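Local atomic coordinates of alginate lyase AlgAT5 (Defluviitalea, PDB entry 5ZQI), a protein that probably cleaves alginate by beta-elimination, as a polysaccharide lyase of family 7 with a beta-sandwich fold. Residues His153-Lys158 / Asp251-Gly257; Leu64-Leu69 / Thr80-Leu84. One frame throughout, in Å; residues are numbered along the deposited sequence.

Contact 1 (His153-Lys158 / Asp251-Gly257). With SO4 (sulfate ion), chain B.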
loop_
_atom_site.group_PDB
_atom_site.type_symbol
_atom_site.label_atom_id
_atom_site.label_comp_id
_atom_site.label_asym_id
_atom_site.label_seq_id
_atom_site.Cartn_x
_atom_site.Cartn_y
_atom_site.Cartn_z
ATOM N N HIS A 153 -13.176 3.342 -2.822
ATOM C CA HIS A 153 -13.507 3.923 -4.116
ATOM C C HIS A 153 -12.533 3.380 -5.148
ATOM O O HIS A 153 -11.359 3.140 -4.853
ATOM C CB HIS A 153 -13.448 5.457 -4.068
ATOM C CG HIS A 153 -14.225 6.141 -5.150
ATOM N ND1 HIS A 153 -15.535 6.552 -4.996
ATOM C CD2 HIS A 153 -13.848 6.542 -6.384
ATOM C CE1 HIS A 153 -15.940 7.141 -6.107
ATOM N NE2 HIS A 153 -14.942 7.130 -6.972
ATOM N N LEU A 154 -13.038 3.191 -6.369
ATOM C CA LEU A 154 -12.303 2.651 -7.503
ATOM C C LEU A 154 -12.493 3.540 -8.710
ATOM O O LEU A 154 -13.540 4.174 -8.867
ATOM C CB LEU A 154 -12.777 1.232 -7.874
ATOM C CG LEU A 154 -12.572 0.144 -6.814
ATOM C CD1 LEU A 154 -13.241 -1.135 -7.305
ATOM C CD2 LEU A 154 -11.120 -0.063 -6.517
ATOM N N PRO A 155 -11.522 3.603 -9.626
ATOM C CA PRO A 155 -11.780 4.260 -10.914
ATOM C C PRO A 155 -12.945 3.587 -11.632
ATOM O O PRO A 155 -13.229 2.403 -11.425
ATOM C CB PRO A 155 -10.459 4.089 -11.674
ATOM C CG PRO A 155 -9.408 3.943 -10.585
ATOM C CD PRO A 155 -10.131 3.123 -9.511
ATOM N N GLU A 156 -13.632 4.360 -12.469
ATOM C CA GLU A 156 -14.815 3.832 -13.146
ATOM C C GLU A 156 -14.460 2.887 -14.294
ATOM O O GLU A 156 -15.141 1.876 -14.498
ATOM C CB GLU A 156 -15.705 4.965 -13.649
ATOM C CG GLU A 156 -15.018 6.184 -14.229
ATOM C CD GLU A 156 -15.955 7.387 -14.163
ATOM O OE1 GLU A 156 -15.525 8.481 -13.710
ATOM O OE2 GLU A 156 -17.154 7.242 -14.516
ATOM N N VAL A 157 -13.410 3.178 -15.054
ATOM C CA VAL A 157 -13.145 2.390 -16.261
ATOM C C VAL A 157 -12.236 1.209 -15.937
ATOM O O VAL A 157 -12.641 0.048 -16.100
ATOM C CB VAL A 157 -12.559 3.271 -17.383
ATOM C CG1 VAL A 157 -12.317 2.450 -18.655
ATOM C CG2 VAL A 157 -13.496 4.420 -17.670
ATOM N N LYS A 158 -11.007 1.480 -15.496
ATOM C CA LYS A 158 -10.071 0.433 -15.055
ATOM C C LYS A 158 -10.137 0.434 -13.528
ATOM O O LYS A 158 -9.396 1.153 -12.839
ATOM C CB LYS A 158 -8.678 0.698 -15.600
ATOM C CG LYS A 158 -7.706 -0.461 -15.433
ATOM C CD LYS A 158 -6.445 -0.199 -16.245
ATOM C CE LYS A 158 -5.417 -1.307 -16.125
ATOM N NZ LYS A 158 -4.969 -1.555 -14.738
ATOM N N ASP A 251 -10.084 6.597 -18.101
ATOM C CA ASP A 251 -10.610 7.229 -16.907
ATOM C C ASP A 251 -10.427 8.737 -16.983
ATOM O O ASP A 251 -9.508 9.240 -17.635
ATOM C CB ASP A 251 -9.933 6.652 -15.660
ATOM C CG ASP A 251 -10.650 5.398 -15.143
ATOM O OD1 ASP A 251 -11.846 5.536 -14.796
ATOM O OD2 ASP A 251 -10.061 4.296 -15.122
ATOM N N SER A 252 -11.334 9.461 -16.321
ATOM C CA SER A 252 -11.217 10.906 -16.209
ATOM C C SER A 252 -10.127 11.283 -15.203
ATOM O O SER A 252 -9.708 10.489 -14.362
ATOM C CB SER A 252 -12.551 11.515 -15.792
ATOM O OG SER A 252 -12.847 11.216 -14.456
ATOM N N GLU A 253 -9.663 12.530 -15.302
ATOM C CA GLU A 253 -8.619 12.985 -14.390
ATOM C C GLU A 253 -9.054 12.893 -12.933
ATOM O O GLU A 253 -8.217 12.644 -12.051
ATOM C CB GLU A 253 -8.202 14.417 -14.726
ATOM C CG GLU A 253 -7.440 14.550 -16.052
ATOM C CD GLU A 253 -7.248 15.982 -16.483
ATOM O OE1 GLU A 253 -7.592 16.893 -15.704
ATOM O OE2 GLU A 253 -6.753 16.201 -17.606
ATOM N N ASP A 254 -10.346 13.068 -12.657
ATOM C CA ASP A 254 -10.843 13.095 -11.287
ATOM C C ASP A 254 -11.389 11.747 -10.810
ATOM O O ASP A 254 -11.819 11.640 -9.654
ATOM C CB ASP A 254 -11.915 14.186 -11.122
ATOM C CG ASP A 254 -13.053 14.062 -12.098
ATOM O OD1 ASP A 254 -13.177 13.015 -12.764
ATOM O OD2 ASP A 254 -13.826 15.039 -12.204
ATOM N N ALA A 255 -11.365 10.716 -11.646
ATOM C CA ALA A 255 -11.606 9.365 -11.154
ATOM C C ALA A 255 -10.501 9.005 -10.175
ATOM O O ALA A 255 -9.383 9.522 -10.265
ATOM C CB ALA A 255 -11.642 8.362 -12.301
ATOM N N TYR A 256 -10.806 8.139 -9.215
ATOM C CA TYR A 256 -9.782 7.870 -8.214
ATOM C C TYR A 256 -9.970 6.539 -7.502
ATOM O O TYR A 256 -11.064 5.962 -7.453
ATOM C CB TYR A 256 -9.743 8.993 -7.165
ATOM C CG TYR A 256 -11.019 9.169 -6.349
ATOM C CD1 TYR A 256 -12.100 9.897 -6.835
ATOM C CD2 TYR A 256 -11.096 8.646 -5.064
ATOM C CE1 TYR A 256 -13.230 10.101 -6.047
ATOM C CE2 TYR A 256 -12.228 8.826 -4.281
ATOM C CZ TYR A 256 -13.285 9.556 -4.777
ATOM O OH TYR A 256 -14.397 9.727 -3.959
ATOM N N GLY A 257 -8.857 6.090 -6.925
ATOM C CA GLY A 257 -8.857 5.052 -5.911
ATOM C C GLY A 257 -8.703 5.667 -4.525
ATOM O O GLY A 257 -8.016 6.670 -4.350
HETATM S S SO4 B . -1.687 -3.320 -15.517
HETATM O O1 SO4 B . -2.530 -3.886 -16.570
HETATM O O2 SO4 B . -0.773 -4.338 -15.002
HETATM O O3 SO4 B . -0.929 -2.190 -16.048
HETATM O O4 SO4 B . -2.515 -2.864 -14.402
HETATM O O HOH W 1 -13.372 6.953 -9.688
#

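Contact 2 (Leu64-Leu69 / Thr80-Leu84)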
loop_
_atom_site.group_PDB
_atom_site.type_symbol
_atom_site.label_atom_id
_atom_site.label_comp_id
_atom_site.label_asym_id
_atom_site.label_seq_id
_atom_site.Cartn_x
_atom_site.Cartn_y
_atom_site.Cartn_z
ATOM N N LEU A 64 3.846 6.550 12.155
ATOM C CA LEU A 64 4.488 6.893 10.894
ATOM C C LEU A 64 5.994 7.057 11.006
ATOM O O LEU A 64 6.649 7.454 10.028
ATOM C CB LEU A 64 3.851 8.143 10.301
ATOM C CG LEU A 64 2.376 8.021 9.919
ATOM C CD1 LEU A 64 1.880 9.420 9.408
ATOM C CD2 LEU A 64 2.118 6.942 8.899
ATOM N N THR A 65 6.566 6.725 12.160
ATOM C CA THR A 65 7.981 6.927 12.422
ATOM C C THR A 65 8.867 6.408 11.298
ATOM O O THR A 65 9.787 7.102 10.854
ATOM C CB THR A 65 8.343 6.243 13.736
ATOM O OG1 THR A 65 7.516 6.749 14.798
ATOM C CG2 THR A 65 9.823 6.452 14.087
ATOM N N ASN A 66 8.660 5.168 10.879
ATOM C CA ASN A 66 9.538 4.496 9.929
ATOM C C ASN A 66 8.839 4.341 8.586
ATOM O O ASN A 66 8.861 3.276 7.968
ATOM C CB ASN A 66 9.992 3.147 10.481
ATOM C CG ASN A 66 11.180 3.273 11.380
ATOM O OD1 ASN A 66 11.967 4.220 11.264
ATOM N ND2 ASN A 66 11.314 2.335 12.304
ATOM N N TRP A 67 8.266 5.444 8.110
ATOM C CA TRP A 67 7.698 5.498 6.782
ATOM C C TRP A 67 8.045 6.839 6.151
ATOM O O TRP A 67 8.322 7.812 6.837
ATOM C CB TRP A 67 6.181 5.356 6.817
ATOM C CG TRP A 67 5.581 4.052 7.324
ATOM C CD1 TRP A 67 5.086 3.801 8.564
ATOM C CD2 TRP A 67 5.410 2.847 6.572
ATOM N NE1 TRP A 67 4.600 2.518 8.625
ATOM C CE2 TRP A 67 4.777 1.913 7.409
ATOM C CE3 TRP A 67 5.703 2.483 5.256
ATOM C CZ2 TRP A 67 4.480 0.638 6.994
ATOM C CZ3 TRP A 67 5.404 1.206 4.836
ATOM C CH2 TRP A 67 4.773 0.303 5.692
ATOM N N LYS A 68 7.989 6.891 4.821
ATOM C CA LYS A 68 7.923 8.141 4.070
ATOM C C LYS A 68 6.745 8.044 3.114
ATOM O O LYS A 68 6.334 6.936 2.741
ATOM C CB LYS A 68 9.222 8.452 3.333
ATOM C CG LYS A 68 9.628 7.549 2.241
ATOM C CD LYS A 68 10.855 8.129 1.490
ATOM C CE LYS A 68 11.388 7.156 0.482
ATOM N NZ LYS A 68 12.515 7.763 -0.280
ATOM N N LEU A 69 6.182 9.194 2.748
ATOM C CA LEU A 69 4.969 9.259 1.936
ATOM C C LEU A 69 5.274 9.800 0.543
ATOM O O LEU A 69 5.944 10.828 0.428
ATOM C CB LEU A 69 3.928 10.154 2.606
ATOM C CG LEU A 69 2.623 10.386 1.845
ATOM C CD1 LEU A 69 1.760 9.161 1.810
ATOM C CD2 LEU A 69 1.863 11.560 2.503
ATOM N N THR A 80 9.009 13.144 4.022
ATOM C CA THR A 80 9.774 12.306 4.926
ATOM C C THR A 80 9.645 12.821 6.348
ATOM O O THR A 80 9.192 13.937 6.593
ATOM C CB THR A 80 11.245 12.253 4.521
ATOM O OG1 THR A 80 11.822 13.564 4.553
ATOM C CG2 THR A 80 11.397 11.702 3.131
ATOM N N GLN A 81 10.066 11.990 7.297
ATOM C CA GLN A 81 10.238 12.454 8.654
ATOM C C GLN A 81 11.426 13.412 8.694
ATOM O O GLN A 81 12.423 13.205 7.991
ATOM C CB GLN A 81 10.479 11.274 9.594
ATOM C CG GLN A 81 9.230 10.382 9.776
ATOM C CD GLN A 81 8.120 11.003 10.612
ATOM O OE1 GLN A 81 8.258 12.098 11.124
ATOM N NE2 GLN A 81 6.996 10.325 10.693
ATOM N N PRO A 82 11.367 14.467 9.533
ATOM C CA PRO A 82 10.331 14.705 10.545
ATOM C C PRO A 82 9.086 15.453 10.082
ATOM O O PRO A 82 8.109 15.523 10.838
ATOM C CB PRO A 82 11.064 15.548 11.604
ATOM C CG PRO A 82 12.094 16.320 10.795
ATOM C CD PRO A 82 12.527 15.358 9.699
ATOM N N GLU A 83 9.104 16.002 8.863
ATOM C CA GLU A 83 7.938 16.732 8.384
ATOM C C GLU A 83 6.686 15.860 8.344
ATOM O O GLU A 83 5.591 16.351 8.609
ATOM C CB GLU A 83 8.225 17.308 7.005
ATOM C CG GLU A 83 9.256 18.399 6.996
ATOM C CD GLU A 83 10.727 17.895 6.974
ATOM O OE1 GLU A 83 10.945 16.668 6.761
ATOM O OE2 GLU A 83 11.634 18.741 7.144
ATOM N N LEU A 84 6.822 14.564 8.074
ATOM C CA LEU A 84 5.642 13.713 7.973
ATOM C C LEU A 84 4.863 13.661 9.282
ATOM O O LEU A 84 3.636 13.510 9.260
ATOM C CB LEU A 84 6.054 12.306 7.516
ATOM C CG LEU A 84 4.956 11.275 7.330
ATOM C CD1 LEU A 84 3.941 11.696 6.296
ATOM C CD2 LEU A 84 5.535 9.902 6.920
HETATM O O HOH W 2 10.653 9.289 6.471
#

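Contact 1 (His153-Lys158 / Asp251-Gly257)
The imidazole of His153 lies over one face of the Tyr256 ring in an offset stack, with centroids 3.8 Å apart and planes only 6° from parallel. Tyr256 CZ sits above the middle of the imidazole, and His153 CD2 above the middle of the phenol. Tyr256 reaches this place because its CG stands between the backbone N and the carbonyl carbon (chi1 62°). At the edge of the imidazole, His153 CD2 approaches Tyr256 O to 3.0 Å. A water accepts from Tyr256 N, donates to Leu154 O and takes a weak bond from His153 NE2.

At the other end, the carboxylate of Asp251 receives two successive backbone amides of the loop 153-158. Val157 N donates to Asp251 OD1 at 2.8 Å, and Lys158 N donates to Asp251 OD2 at 3.0 Å with an angle of 172° at the hydrogen. Both arrive on the syn side, tilted from the carboxylate plane. Ser245 OG also bonds Asp251 OD2, so both oxygens of this buried carboxylate have partners. Lys158 NZ bonds Gln244, His160 and a sulfate, probably from the crystallisation liquor, which Tyr118 and Arg177 also bind.

This is packing at one end of the beta sandwich, where the loop crosses to strand 160-167 in the other sheet. The end of strand 142-153 and the loop after it meet the start of its neighbour 256-269 and the loop before it.

Contact 2 (Leu64-Leu69 / Thr80-Leu84)
Gln81 and Leu64 make the direct hydrogen bond of this contact. Gln81 NE2 donates to Leu64 O at 3.0 Å, with an angle of 161° at the hydrogen. The bond lies close to the amide plane of Gln81 but comes from above the carbonyl plane of Leu64. Trp67 N reaches the same oxygen from the opposite face. A bend at chi2 (-72°) turns the amide of Gln81 back to this oxygen, while its CG packs 3.5 Å from Thr65 O. A leucine here would probably leave Leu64 O with Trp67 N alone of these two donors.

Water supplies a second polar link, donating to Trp67 O and accepting from Gln81 N.

The apolar part centres on Leu84. Its CG meets Leu64 CD1 at 4.1 Å, the two side chains crossing at about a right angle. Leu84 CD1 touches Leu69 CB at 4.0 Å. Thr80 CG2 lies alongside the Lys68 chain, 3.9 Å from Lys68 CB, and Lys68 NZ salt-bridges Glu78.

Strand 67-70 pairs antiparallel with 78-79, and segment 80-84 folds back beside it after this hairpin. The loop leads to strand 93-95 of the other sheet, where Phe93 packs on Leu64, Leu69 and Leu84.

Overall arrangement
The two contacts lie in different parts of the beta sandwich, with centres 28 Å apart and nearest atoms about 12 Å apart. Contact 2 is buried and largely apolar, with one side-chain hydrogen bond across it. Contact 1 is only partly buried. It combines an aromatic stack with a carboxylate that holds backbone amides. In each, one segment belongs to a loop that passes between the two sheets. The strand it packs on differs: strand 67-70 of contact 2 belongs to one sheet of the sandwich, strand 256-269 of contact 1 to the other. Trp67 bridges toward that second sheet by packing on Leu264 and Val266. Each contact also includes one bridging water.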